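Side-chain contacts in Alr4995 protein (Nostoc sp., PDB 6LRF), which acts as a bifunctional enzyme, combining arginine dihydrolase and ornithine cyclodeaminase activities in one polypeptide: residues Ser83-Lys88 and Gly92-Phe97; Asn178-Tyr183 and Thr241-Gln246; Glu197-Pro202 and Asn280-Ser285; Asp530-Met535 and Leu558-Thr563; Lys572-Gly577 and Cys587-Ile592. All coordinates share one frame; numbering follows the deposited sequence.

Interaction 1: residues Ser83-Lys88 and Gly92-Phe97; sequences SRFLHK and GEEPYF
Arg-84 NH2 gives a hydrogen bond of 2.8 Å to Glu-94 OE1, and this is also a salt bridge. The contact belongs to the GME-family domain. It ties the loop after strand 79-82 to the N-terminal part of helix 93-103. OE1 lies at the edge of the guanidinium, in its plane, and is met on its syn side. The bond is bent, with an N-H...O angle of 146°. The two flat groups are steeply inclined, so they do not pair as a flat two-pronged bridge. A bend at chi2 (49°) in the arginine chain turns its end back to the glutamate, while Arg-84 NE is bonded to Lys-113 O. A water also reaches Glu-94 OE1, weakly, and donates to Ser-83 O at 2.7 Å. The other oxygen is held by the backbone. Phe-85 N donates to Glu-94 OE2 over 2.9 Å, almost straight at 169°, on the anti side and tilted out of the carboxylate plane. Two donors on two oxygens fix the rotation of this buried carboxylate.

The Phe-85 ring lies nearly coplanar with the same carboxylate, its CD2 3.5 Å from Glu-94 OE2. Ser-83 CB sits over one ring face, toward the rim. Glu-93 OE1 approaches Phe-85 CZ, but Glu-93 has its salt bridge with Arg-90. At the far end of the ring, Phe-85 CZ meets Phe-97 CE2 edge to edge at 4.2 Å.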
# COMPACT_ATOMS: atom_id res chain seq x y z
N SER B 83 53.19 -9.36 -4.11
CA SER B 83 51.84 -9.16 -4.60
C SER B 83 51.64 -9.73 -5.99
O SER B 83 52.53 -9.63 -6.86
CB SER B 83 51.47 -7.68 -4.59
OG SER B 83 51.27 -7.24 -3.26
N ARG B 84 50.48 -10.34 -6.19
CA ARG B 84 49.97 -10.63 -7.52
C ARG B 84 48.70 -9.79 -7.71
O ARG B 84 47.67 -10.04 -7.08
CB ARG B 84 49.69 -12.13 -7.69
CG ARG B 84 49.10 -12.52 -9.05
CD ARG B 84 49.89 -11.93 -10.22
NE ARG B 84 49.36 -12.35 -11.53
CZ ARG B 84 49.84 -11.94 -12.70
NH1 ARG B 84 49.29 -12.38 -13.83
NH2 ARG B 84 50.86 -11.09 -12.75
N PHE B 85 48.77 -8.75 -8.55
CA PHE B 85 47.65 -7.81 -8.66
C PHE B 85 46.50 -8.41 -9.47
O PHE B 85 46.73 -9.18 -10.40
CB PHE B 85 48.09 -6.47 -9.29
CG PHE B 85 49.01 -5.65 -8.41
CD1 PHE B 85 48.48 -4.79 -7.45
CD2 PHE B 85 50.39 -5.75 -8.53
CE1 PHE B 85 49.31 -4.02 -6.63
CE2 PHE B 85 51.24 -4.99 -7.71
CZ PHE B 85 50.70 -4.13 -6.76
N LEU B 86 45.28 -8.07 -9.08
CA LEU B 86 44.08 -8.48 -9.79
C LEU B 86 44.02 -7.83 -11.17
O LEU B 86 43.86 -8.51 -12.18
CB LEU B 86 42.83 -8.12 -8.98
CG LEU B 86 41.47 -8.30 -9.65
CD1 LEU B 86 41.20 -9.77 -9.92
CD2 LEU B 86 40.38 -7.71 -8.77
N HIS B 87 44.16 -6.51 -11.20
CA HIS B 87 44.02 -5.72 -12.41
C HIS B 87 45.30 -5.61 -13.20
O HIS B 87 46.35 -5.29 -12.65
CB HIS B 87 43.52 -4.32 -12.07
CG HIS B 87 42.12 -4.30 -11.55
ND1 HIS B 87 41.82 -4.02 -10.23
CD2 HIS B 87 40.93 -4.53 -12.16
CE1 HIS B 87 40.51 -4.07 -10.05
NE2 HIS B 87 39.95 -4.37 -11.21
N LYS B 88 45.19 -5.84 -14.51
CA LYS B 88 46.34 -5.77 -15.41
C LYS B 88 47.05 -4.41 -15.36
O LYS B 88 48.24 -4.32 -15.67
CB LYS B 88 45.88 -6.08 -16.84
CG LYS B 88 44.67 -5.25 -17.29
CD LYS B 88 44.11 -5.71 -18.65
CE LYS B 88 42.62 -5.36 -18.78
NZ LYS B 88 41.93 -6.12 -19.87
N GLY B 92 52.19 -4.78 -14.11
CA GLY B 92 53.52 -4.47 -14.62
C GLY B 92 54.42 -3.89 -13.55
O GLY B 92 55.64 -3.78 -13.73
N GLU B 93 53.83 -3.51 -12.42
CA GLU B 93 54.61 -3.06 -11.28
C GLU B 93 55.41 -4.22 -10.69
O GLU B 93 56.45 -4.00 -10.06
CB GLU B 93 53.72 -2.45 -10.20
CG GLU B 93 52.82 -1.31 -10.66
CD GLU B 93 51.92 -0.76 -9.55
OE1 GLU B 93 52.19 -1.01 -8.34
OE2 GLU B 93 50.93 -0.07 -9.88
N GLU B 94 54.92 -5.44 -10.90
CA GLU B 94 55.45 -6.62 -10.21
C GLU B 94 56.94 -6.90 -10.43
O GLU B 94 57.65 -7.17 -9.45
CB GLU B 94 54.62 -7.85 -10.59
CG GLU B 94 53.21 -7.76 -10.03
CD GLU B 94 52.28 -8.85 -10.55
OE1 GLU B 94 52.75 -9.87 -11.10
OE2 GLU B 94 51.05 -8.67 -10.40
N PRO B 95 57.42 -6.85 -11.69
CA PRO B 95 58.87 -7.00 -11.86
C PRO B 95 59.70 -5.99 -11.07
O PRO B 95 60.71 -6.38 -10.48
CB PRO B 95 59.06 -6.79 -13.37
CG PRO B 95 57.79 -7.28 -13.95
CD PRO B 95 56.73 -6.81 -13.00
N TYR B 96 59.27 -4.73 -11.02
CA TYR B 96 60.06 -3.69 -10.36
C TYR B 96 60.06 -3.87 -8.86
O TYR B 96 61.10 -3.66 -8.21
CB TYR B 96 59.52 -2.31 -10.74
CG TYR B 96 59.63 -2.10 -12.22
CD1 TYR B 96 60.87 -1.84 -12.80
CD2 TYR B 96 58.52 -2.21 -13.05
CE1 TYR B 96 61.00 -1.67 -14.16
CE2 TYR B 96 58.64 -2.03 -14.42
CZ TYR B 96 59.89 -1.76 -14.97
OH TYR B 96 60.05 -1.58 -16.33
N PHE B 97 58.92 -4.29 -8.30
CA PHE B 97 58.84 -4.56 -6.87
C PHE B 97 59.70 -5.78 -6.54
O PHE B 97 60.50 -5.75 -5.59
CB PHE B 97 57.37 -4.77 -6.44
CG PHE B 97 56.57 -3.49 -6.35
CD1 PHE B 97 57.17 -2.30 -5.94
CD2 PHE B 97 55.22 -3.48 -6.66
CE1 PHE B 97 56.45 -1.12 -5.84
CE2 PHE B 97 54.48 -2.29 -6.55
CZ PHE B 97 55.10 -1.11 -6.14
O HOH W 1 53.33 -11.63 -8.53

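Interaction 2: residues Asn178-Tyr183 and Thr241-Gln246; sequences NGYLLY and TGVGFQ
A Schellman motif ends helix 234-242 and sets Val-243 and Phe-245 against the ring of Tyr-180. Gly-244, with positive phi, is its C-prime residue. Gly-244 N bonds to Thr-241 O at 2.9 Å, and Phe-245 N bonds to Leu-240 O. The contact lies in the GME-family domain and joins this helix end to the residue just before strand 181-183.

Val-243 CG2 lies over one face of the tyrosine ring in a CH-pi contact, 4.0 Å from the ring centroid and 19° off its normal. With chi1 at -63°, this branch lies between the backbone N and the carbonyl carbon. The other branch reaches the phenol end, with Val-243 CG1 3.4 Å from Tyr-180 OH.

Phe-245 meets the inner part of the tyrosine. Its edge points toward the face of Tyr-180 in an offset edge-to-face pair, planes at 80° and centroids 5.6 Å apart. Ile-206 of strand 205-207 also touches Tyr-180. With an alanine at Tyr-180 the ring is gone, and Val-243 and Phe-245 are likely to lose their shared packing surface, with a gap beside the helix end. The closest approach of the two rings is Phe-245 CE2 to Tyr-180 CD1, at 3.8 Å.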
# COMPACT_ATOMS: atom_id res chain seq x y z
N ASN B 178 51.45 -0.97 21.10
CA ASN B 178 50.84 -1.10 22.42
C ASN B 178 49.43 -1.71 22.35
O ASN B 178 48.55 -1.35 23.12
CB ASN B 178 50.81 0.26 23.12
CG ASN B 178 50.59 0.17 24.60
OD1 ASN B 178 50.98 -0.82 25.24
ND2 ASN B 178 49.97 1.20 25.18
N GLY B 179 49.24 -2.61 21.39
CA GLY B 179 48.00 -3.37 21.27
C GLY B 179 46.78 -2.67 20.69
O GLY B 179 45.71 -3.26 20.57
N TYR B 180 46.93 -1.40 20.31
CA TYR B 180 45.77 -0.64 19.85
C TYR B 180 45.36 -0.97 18.42
O TYR B 180 46.18 -1.39 17.61
CB TYR B 180 46.03 0.86 20.00
CG TYR B 180 45.98 1.29 21.45
CD1 TYR B 180 47.14 1.38 22.22
CD2 TYR B 180 44.76 1.55 22.07
CE1 TYR B 180 47.08 1.76 23.55
CE2 TYR B 180 44.69 1.92 23.39
CZ TYR B 180 45.86 2.03 24.13
OH TYR B 180 45.79 2.40 25.45
N LEU B 181 44.08 -0.79 18.13
CA LEU B 181 43.56 -1.04 16.79
C LEU B 181 42.69 0.10 16.34
O LEU B 181 41.65 0.37 16.95
CB LEU B 181 42.77 -2.35 16.74
CG LEU B 181 42.04 -2.50 15.39
CD1 LEU B 181 43.04 -2.69 14.25
CD2 LEU B 181 41.04 -3.64 15.41
N LEU B 182 43.10 0.75 15.27
CA LEU B 182 42.33 1.81 14.65
C LEU B 182 41.60 1.23 13.45
O LEU B 182 42.24 0.78 12.50
CB LEU B 182 43.26 2.95 14.22
CG LEU B 182 42.64 4.16 13.52
CD1 LEU B 182 41.99 5.06 14.55
CD2 LEU B 182 43.69 4.91 12.71
N TYR B 183 40.27 1.20 13.50
CA TYR B 183 39.52 0.54 12.44
C TYR B 183 38.12 1.10 12.30
O TYR B 183 37.61 1.78 13.19
CB TYR B 183 39.48 -0.98 12.68
CG TYR B 183 38.47 -1.47 13.70
CD1 TYR B 183 37.46 -2.37 13.33
CD2 TYR B 183 38.52 -1.06 15.02
CE1 TYR B 183 36.53 -2.84 14.26
CE2 TYR B 183 37.60 -1.52 15.95
CZ TYR B 183 36.61 -2.40 15.57
OH TYR B 183 35.71 -2.84 16.51
N THR B 241 45.60 10.81 21.12
CA THR B 241 46.42 11.48 22.13
C THR B 241 45.99 11.02 23.53
O THR B 241 46.82 10.90 24.43
CB THR B 241 46.31 13.01 22.01
OG1 THR B 241 44.93 13.39 21.92
CG2 THR B 241 47.04 13.50 20.77
N GLY B 242 44.70 10.74 23.68
CA GLY B 242 44.16 10.21 24.92
C GLY B 242 44.92 9.00 25.45
O GLY B 242 45.13 8.91 26.66
N VAL B 243 45.32 8.08 24.58
CA VAL B 243 46.10 6.92 25.02
C VAL B 243 47.58 7.05 24.67
O VAL B 243 48.31 6.06 24.66
CB VAL B 243 45.56 5.59 24.42
CG1 VAL B 243 44.14 5.32 24.91
CG2 VAL B 243 45.63 5.59 22.89
N GLY B 244 48.03 8.27 24.38
CA GLY B 244 49.45 8.54 24.27
C GLY B 244 50.09 8.54 22.89
O GLY B 244 51.31 8.56 22.79
N PHE B 245 49.29 8.51 21.83
CA PHE B 245 49.81 8.64 20.47
C PHE B 245 49.95 10.12 20.08
O PHE B 245 49.08 10.92 20.39
CB PHE B 245 48.91 7.95 19.45
CG PHE B 245 48.96 6.45 19.49
CD1 PHE B 245 50.08 5.77 19.04
CD2 PHE B 245 47.88 5.72 19.97
CE1 PHE B 245 50.14 4.38 19.08
CE2 PHE B 245 47.93 4.34 20.01
CZ PHE B 245 49.06 3.67 19.56
N GLN B 246 51.03 10.46 19.38
CA GLN B 246 51.18 11.81 18.85
C GLN B 246 50.76 11.83 17.39
O GLN B 246 51.30 11.09 16.56
CB GLN B 246 52.63 12.32 19.00
CG GLN B 246 52.97 13.39 17.96
CD GLN B 246 54.36 14.00 18.11
OE1 GLN B 246 55.34 13.30 18.41
NE2 GLN B 246 54.46 15.31 17.88

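Interaction 3: residues Glu197-Pro202 and Asn280-Ser285; sequences EMRVAP and NVYVES
The guanidinium of Arg-199 and the ring of Tyr-282 stand almost perpendicular, their planes 84° apart. The phenol oxygen lies at the edge of the guanidinium, in its plane. Tyr-282 OH is 3.3 Å from Arg-199 NH2. From the side of the tyrosine, NH2 is oblique to the ring, 4.0 Å from Tyr-282 CZ. The side chains come from opposite directions. Arg-199 NH2 does the touching, nearest to the phenol oxygen and next to CZ and CE2 of the ring. The backbones stay far apart, with 14.4 Å between the CA atoms of Arg-199 and Tyr-282. The arginine chain is bent at chi2 (-78°) on its way to the phenol.

Arg-199 is the last residue of helix 190-199. Tyr-282 sits at a break near the start of strand 280-292. This strand belongs to a mixed sheet, where it runs parallel to strand 155-160. The neighbouring strand carries the polar partner of both residues. Glu-155 OE1 forms a salt bridge with Arg-199 NH1, and Glu-155 OE2 is hydrogen-bonded to Tyr-282 OH. Trp-131 adds a cation-pi contact to Arg-199. Leu-157, on the same strand as Glu-155, touches both Arg-199 and Tyr-282.

The small direct contact is thus part of a polar cluster centred on Glu-155. The carboxylate probably balances the charge of the arginine. By holding NH1 on one oxygen and the phenol on the other, it brings the two groups side by side.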
# COMPACT_ATOMS: atom_id res chain seq x y z
N GLU B 197 36.52 -8.40 17.69
CA GLU B 197 36.11 -8.12 19.05
C GLU B 197 36.58 -9.24 19.99
O GLU B 197 36.82 -8.98 21.17
CB GLU B 197 34.59 -7.89 19.10
CG GLU B 197 34.19 -6.54 18.48
CD GLU B 197 32.72 -6.47 18.02
OE1 GLU B 197 31.93 -7.35 18.41
OE2 GLU B 197 32.35 -5.54 17.27
N MSE B 198 36.77 -10.46 19.48
CA MSE B 198 37.35 -11.53 20.31
C MSE B 198 38.87 -11.39 20.52
O MSE B 198 39.40 -11.82 21.54
CB MSE B 198 37.06 -12.91 19.71
CG MSE B 198 35.65 -13.42 19.97
SE MSE B 198 35.34 -15.21 19.22
CE MSE B 198 35.60 -14.82 17.33
N ARG B 199 39.56 -10.78 19.57
CA ARG B 199 41.03 -10.72 19.60
C ARG B 199 41.55 -9.42 20.19
O ARG B 199 42.70 -9.33 20.64
CB ARG B 199 41.59 -10.91 18.19
CG ARG B 199 41.33 -12.29 17.61
CD ARG B 199 42.29 -13.28 18.19
NE ARG B 199 42.15 -14.61 17.60
CZ ARG B 199 43.19 -15.39 17.33
NH1 ARG B 199 44.43 -14.96 17.57
NH2 ARG B 199 43.00 -16.60 16.81
N VAL B 200 40.72 -8.38 20.16
CA VAL B 200 41.12 -7.08 20.68
C VAL B 200 40.12 -6.62 21.74
O VAL B 200 38.92 -6.52 21.45
CB VAL B 200 41.19 -6.02 19.55
CG1 VAL B 200 41.71 -4.70 20.09
CG2 VAL B 200 42.08 -6.52 18.43
N ALA B 201 40.62 -6.36 22.94
CA ALA B 201 39.82 -5.86 24.07
C ALA B 201 39.27 -4.46 23.79
O ALA B 201 39.94 -3.67 23.12
CB ALA B 201 40.66 -5.87 25.37
N PRO B 202 38.07 -4.14 24.32
CA PRO B 202 37.35 -2.89 24.03
C PRO B 202 38.13 -1.60 24.29
O PRO B 202 37.93 -0.62 23.57
CB PRO B 202 36.13 -2.97 24.95
CG PRO B 202 35.92 -4.42 25.18
CD PRO B 202 37.30 -5.02 25.23
N ASN B 280 49.56 -20.87 11.19
CA ASN B 280 48.24 -21.35 11.55
C ASN B 280 47.18 -20.79 10.60
O ASN B 280 47.09 -19.57 10.43
CB ASN B 280 47.92 -20.97 12.98
CG ASN B 280 46.80 -21.78 13.55
OD1 ASN B 280 46.68 -22.97 13.27
ND2 ASN B 280 45.95 -21.13 14.34
N VAL B 281 46.40 -21.67 9.96
CA VAL B 281 45.33 -21.23 9.06
C VAL B 281 43.97 -21.70 9.57
O VAL B 281 43.83 -22.83 10.05
CB VAL B 281 45.54 -21.75 7.58
CG1 VAL B 281 47.01 -21.80 7.21
CG2 VAL B 281 44.91 -23.12 7.34
N TYR B 282 42.96 -20.83 9.49
CA TYR B 282 41.60 -21.24 9.80
C TYR B 282 40.78 -21.46 8.53
O TYR B 282 39.69 -22.05 8.57
CB TYR B 282 40.91 -20.21 10.71
CG TYR B 282 41.63 -20.05 12.02
CD1 TYR B 282 41.40 -20.92 13.08
CD2 TYR B 282 42.55 -19.04 12.20
CE1 TYR B 282 42.06 -20.78 14.29
CE2 TYR B 282 43.22 -18.88 13.40
CZ TYR B 282 42.97 -19.76 14.44
OH TYR B 282 43.65 -19.59 15.64
N VAL B 283 41.32 -21.01 7.40
CA VAL B 283 40.68 -21.22 6.11
C VAL B 283 40.52 -22.72 5.85
O VAL B 283 41.46 -23.51 6.04
CB VAL B 283 41.49 -20.56 4.97
CG1 VAL B 283 40.85 -20.82 3.62
CG2 VAL B 283 41.62 -19.05 5.24
N GLU B 284 39.31 -23.10 5.44
CA GLU B 284 38.98 -24.49 5.12
C GLU B 284 38.50 -24.64 3.69
O GLU B 284 37.98 -23.70 3.09
CB GLU B 284 37.89 -25.01 6.05
CG GLU B 284 38.34 -25.27 7.46
CD GLU B 284 37.21 -25.82 8.30
OE1 GLU B 284 36.08 -25.94 7.78
OE2 GLU B 284 37.47 -26.15 9.48
N SER B 285 38.66 -25.85 3.16
CA SER B 285 38.33 -26.15 1.78
C SER B 285 37.66 -27.50 1.70
O SER B 285 37.94 -28.38 2.51
CB SER B 285 39.58 -26.14 0.90
OG SER B 285 39.81 -24.85 0.39

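Interaction 4: residues Asp530-Met535 and Leu558-Thr563; sequences DIEQNM and LKVINT
Two helices, 524-536 and 554-567, pack across each other here, with Val-560 pressed against Ile-531, Glu-532 and Met-535. The short helical segments cross at 105° and their axes approach to 9.6 Å. The closest CA atoms are those of Glu-532 and Val-560, 6.1 Å apart.

Val-560 divides its two methyls between neighbours. With chi1 at 165°, CG1 is anti to the backbone N and CG2 anti to the carbonyl carbon. Val-560 CG1 meets Ile-531 CG2 at 3.6 Å. Val-560 CG2 rests on the backbone of the facing helix, 3.8 Å from Glu-532 CA. The same methyl lies 4.4 Å from the SE atom of Met-535, which is selenomethionine in this crystal.

Both helices fall in the region with a Rossmann fold. Helix 524-536 follows directly on strand 519-523 of its parallel sheet. Glu-532 gives only the aliphatic part of its chain to Val-560. Its carboxylate turns to other partners: OE2 bonds to Thr-538 OG1, and OE1 to Leu-540 N and His-557 ND1. His-557 itself belongs to helix 554-567, so Glu-532 adds a polar link between the helices.

Each helix also has a side chain bonded back to its own backbone. Asn-534 ND2 donates to Asp-530 O over 2.7 Å in a nearly straight bond (174°). Thr-563 OG1 donates to Lys-559 O over 2.8 Å. Each of these carbonyls also accepts the backbone N of the same residue, from the opposite face of its plane.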
# COMPACT_ATOMS: atom_id res chain seq x y z
N ASP B 530 16.47 -9.26 18.99
CA ASP B 530 17.33 -8.32 19.68
C ASP B 530 18.60 -9.02 20.15
O ASP B 530 19.72 -8.52 19.97
CB ASP B 530 16.62 -7.69 20.87
CG ASP B 530 17.56 -6.87 21.76
OD1 ASP B 530 18.03 -5.79 21.31
OD2 ASP B 530 17.79 -7.29 22.92
N ILE B 531 18.43 -10.20 20.73
CA ILE B 531 19.58 -10.93 21.23
C ILE B 531 20.44 -11.39 20.05
O ILE B 531 21.64 -11.25 20.08
CB ILE B 531 19.15 -12.08 22.12
CG1 ILE B 531 18.49 -11.51 23.38
CG2 ILE B 531 20.35 -12.95 22.49
CD1 ILE B 531 17.88 -12.54 24.32
N GLU B 532 19.81 -11.88 18.98
CA GLU B 532 20.57 -12.30 17.79
C GLU B 532 21.40 -11.15 17.20
O GLU B 532 22.57 -11.33 16.88
CB GLU B 532 19.65 -12.87 16.72
CG GLU B 532 20.40 -13.57 15.59
CD GLU B 532 19.54 -13.81 14.35
OE1 GLU B 532 18.29 -13.70 14.42
OE2 GLU B 532 20.13 -14.08 13.29
N GLN B 533 20.78 -9.99 17.06
CA GLN B 533 21.47 -8.84 16.46
C GLN B 533 22.67 -8.45 17.29
O GLN B 533 23.70 -8.04 16.75
CB GLN B 533 20.52 -7.65 16.30
CG GLN B 533 21.22 -6.27 16.29
CD GLN B 533 20.24 -5.09 16.37
OE1 GLN B 533 19.63 -4.72 15.37
NE2 GLN B 533 20.10 -4.48 17.55
N ASN B 534 22.55 -8.58 18.61
CA ASN B 534 23.60 -8.13 19.50
C ASN B 534 24.69 -9.16 19.72
O ASN B 534 25.85 -8.81 19.92
CB ASN B 534 22.99 -7.68 20.83
CG ASN B 534 22.39 -6.29 20.75
OD1 ASN B 534 23.10 -5.30 20.91
ND2 ASN B 534 21.10 -6.20 20.44
N MSE B 535 24.34 -10.44 19.68
CA MSE B 535 25.32 -11.51 19.83
C MSE B 535 26.03 -11.83 18.52
O MSE B 535 27.23 -12.05 18.51
CB MSE B 535 24.66 -12.79 20.35
CG MSE B 535 24.28 -12.81 21.81
SE MSE B 535 23.54 -14.58 22.24
CE MSE B 535 25.11 -15.65 21.81
N LEU B 558 18.20 -20.06 15.58
CA LEU B 558 18.04 -21.25 16.41
C LEU B 558 19.16 -21.38 17.44
O LEU B 558 18.91 -21.82 18.57
CB LEU B 558 18.00 -22.51 15.53
CG LEU B 558 16.61 -22.99 15.14
CD1 LEU B 558 15.88 -23.56 16.37
CD2 LEU B 558 15.80 -21.86 14.52
N LYS B 559 20.39 -21.00 17.05
CA LYS B 559 21.50 -21.01 18.00
C LYS B 559 21.21 -20.13 19.19
O LYS B 559 21.49 -20.49 20.33
CB LYS B 559 22.81 -20.55 17.35
CG LYS B 559 23.89 -20.20 18.36
CD LYS B 559 25.27 -20.10 17.71
CE LYS B 559 26.37 -20.08 18.78
NZ LYS B 559 27.71 -20.41 18.21
N VAL B 560 20.68 -18.94 18.92
CA VAL B 560 20.39 -18.02 20.00
C VAL B 560 19.32 -18.59 20.92
O VAL B 560 19.43 -18.51 22.15
CB VAL B 560 19.93 -16.64 19.46
CG1 VAL B 560 19.28 -15.80 20.57
CG2 VAL B 560 21.10 -15.90 18.81
N ILE B 561 18.29 -19.19 20.33
CA ILE B 561 17.19 -19.74 21.13
C ILE B 561 17.71 -20.87 22.00
O ILE B 561 17.48 -20.89 23.21
CB ILE B 561 16.04 -20.22 20.24
CG1 ILE B 561 15.35 -18.99 19.62
CG2 ILE B 561 15.05 -21.06 21.07
CD1 ILE B 561 14.28 -19.32 18.58
N ASN B 562 18.45 -21.79 21.39
CA ASN B 562 19.06 -22.88 22.13
C ASN B 562 20.00 -22.42 23.26
O ASN B 562 20.02 -22.99 24.35
CB ASN B 562 19.84 -23.80 21.18
CG ASN B 562 20.14 -25.13 21.80
OD1 ASN B 562 19.21 -25.85 22.17
ND2 ASN B 562 21.42 -25.45 21.95
N THR B 563 20.79 -21.39 23.00
CA THR B 563 21.73 -20.88 23.99
C THR B 563 21.00 -20.29 25.20
O THR B 563 21.38 -20.53 26.36
CB THR B 563 22.68 -19.84 23.35
OG1 THR B 563 23.42 -20.48 22.31
CG2 THR B 563 23.64 -19.27 24.37

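Interaction 5: residues Lys572-Gly577 and Cys587-Ile592; sequences KGVESG and CVRNQI
Val-574 and Val-588 reach toward each other tip to tip, and Arg-589 slides past Val-574 in the opposite direction. In both valines chi1 is 171°, which sets CG1 anti to the backbone N, beside the carbonyl carbon. Val-574 CG1 meets Val-588 CG1 at 4.0 Å, while Val-574 CG2 faces Val-588 CB at 4.1 Å.

Arg-589 leaves its helix to one side. A bend at chi2 (-69°) brings its guanidinium over the valine. Val-574 CG1 then sits on one face of this flat group, toward its rim, with Arg-589 NH1 3.5 Å away. The valine touches the guanidinium face, not its N-H edge. Arg-589 NE makes a weak hydrogen bond to Tyr-585 OH, within its own helix. Glu-575 is of opposite charge, but its OE2 stays 6.7 Å from Arg-589 NH1, so any attraction is at long range. Cutting Val-574 back to an alanine removes CG1 and CG2, which is likely to open a gap beside Val-588 and take away the support under one face of the Arg-589 guanidinium.

The contact pairs the last turns of helices 570-575 and 583-589, in the Rossmann-fold region. Each helix ends in a Schellman motif with a positive-phi residue. In the first, Gly-577 N bonds to Val-574 O at 2.9 Å. In the second, Gln-591 N bonds to Val-588 O at 3.2 Å and Ile-592 N to Cys-587 O at 2.9 Å.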
# COMPACT_ATOMS: atom_id res chain seq x y z
N LYS B 572 20.12 -14.73 33.09
CA LYS B 572 21.32 -15.53 33.28
C LYS B 572 22.26 -15.42 32.08
O LYS B 572 23.48 -15.50 32.23
CB LYS B 572 20.95 -16.99 33.57
CG LYS B 572 20.34 -17.14 34.97
CD LYS B 572 20.15 -18.58 35.40
CE LYS B 572 19.62 -18.63 36.84
NZ LYS B 572 19.13 -20.00 37.23
N GLY B 573 21.69 -15.21 30.90
CA GLY B 573 22.48 -14.95 29.71
C GLY B 573 23.26 -13.64 29.82
O GLY B 573 24.38 -13.53 29.33
N VAL B 574 22.67 -12.65 30.47
CA VAL B 574 23.37 -11.39 30.73
C VAL B 574 24.43 -11.57 31.83
O VAL B 574 25.57 -11.18 31.66
CB VAL B 574 22.38 -10.27 31.13
CG1 VAL B 574 23.13 -9.02 31.60
CG2 VAL B 574 21.47 -9.95 29.94
N GLU B 575 24.03 -12.20 32.93
CA GLU B 575 24.95 -12.47 34.03
C GLU B 575 26.18 -13.26 33.60
O GLU B 575 27.30 -12.93 33.97
CB GLU B 575 24.23 -13.22 35.15
CG GLU B 575 23.18 -12.39 35.87
CD GLU B 575 22.49 -13.16 36.98
OE1 GLU B 575 21.85 -14.20 36.69
OE2 GLU B 575 22.58 -12.73 38.15
N SER B 576 25.98 -14.29 32.80
CA SER B 576 27.11 -15.07 32.31
C SER B 576 27.97 -14.30 31.29
O SER B 576 28.95 -14.83 30.79
CB SER B 576 26.61 -16.36 31.66
OG SER B 576 26.13 -16.08 30.36
N GLY B 577 27.58 -13.08 30.96
CA GLY B 577 28.32 -12.28 29.99
C GLY B 577 28.20 -12.66 28.52
O GLY B 577 28.97 -12.16 27.71
N CYS B 587 17.20 -3.92 29.77
CA CYS B 587 16.11 -4.20 30.72
C CYS B 587 16.66 -4.93 31.94
O CYS B 587 16.31 -4.61 33.07
CB CYS B 587 14.99 -5.03 30.07
SG CYS B 587 13.97 -4.08 28.93
N VAL B 588 17.51 -5.92 31.70
CA VAL B 588 18.08 -6.66 32.82
C VAL B 588 19.00 -5.76 33.67
O VAL B 588 18.87 -5.70 34.89
CB VAL B 588 18.84 -7.92 32.34
CG1 VAL B 588 19.61 -8.56 33.49
CG2 VAL B 588 17.85 -8.93 31.73
N ARG B 589 19.88 -5.01 33.02
CA ARG B 589 20.86 -4.20 33.76
C ARG B 589 20.23 -3.05 34.54
O ARG B 589 20.72 -2.66 35.59
CB ARG B 589 21.92 -3.64 32.80
CG ARG B 589 23.08 -4.61 32.51
CD ARG B 589 23.99 -4.84 33.72
NE ARG B 589 25.21 -5.58 33.36
CZ ARG B 589 25.46 -6.84 33.69
NH1 ARG B 589 24.60 -7.54 34.42
NH2 ARG B 589 26.60 -7.42 33.29
N ASN B 590 19.13 -2.52 34.03
CA ASN B 590 18.47 -1.41 34.72
C ASN B 590 17.22 -1.84 35.48
O ASN B 590 16.49 -1.01 36.01
CB ASN B 590 18.15 -0.31 33.72
CG ASN B 590 19.40 0.30 33.11
OD1 ASN B 590 20.00 1.22 33.67
ND2 ASN B 590 19.81 -0.21 31.96
N GLN B 591 17.00 -3.15 35.53
CA GLN B 591 15.87 -3.73 36.25
C GLN B 591 14.52 -3.15 35.80
O GLN B 591 13.69 -2.78 36.62
CB GLN B 591 16.06 -3.55 37.75
CG GLN B 591 17.42 -4.04 38.22
CD GLN B 591 17.92 -3.26 39.41
OE1 GLN B 591 17.40 -3.41 40.52
NE2 GLN B 591 18.92 -2.40 39.18
N ILE B 592 14.34 -3.07 34.49
CA ILE B 592 13.06 -2.74 33.88
C ILE B 592 12.31 -4.05 33.67
O ILE B 592 12.83 -4.96 33.01
CB ILE B 592 13.26 -2.01 32.55
CG1 ILE B 592 14.25 -0.85 32.73
CG2 ILE B 592 11.94 -1.51 31.99
CD1 ILE B 592 13.75 0.21 33.70

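Interaction 1 comes first, in the GME-family domain, and closes a short excursion of the chain through helix 88-91. Interactions 2 and 3 follow and cross: 178-183, 197-202, 241-246 and 280-285 alternate along the chain. They close loops of 57 and 77 residues. They also touch, where Leu-181 CB meets Val-200 CG1 at 4.2 Å. Interaction 2 joins the end of helix 234-242 to the start of strand 181-183; interaction 3 ties helix 190-199 to strand 280-292. Interactions 4 and 5 come later, in series, in the Rossmann-fold region, with centres about 15 Å apart. Interaction 4 joins helices 524-536 and 554-567 across 22 residues, interaction 5 helices 570-575 and 583-589 across 9. None nests in another.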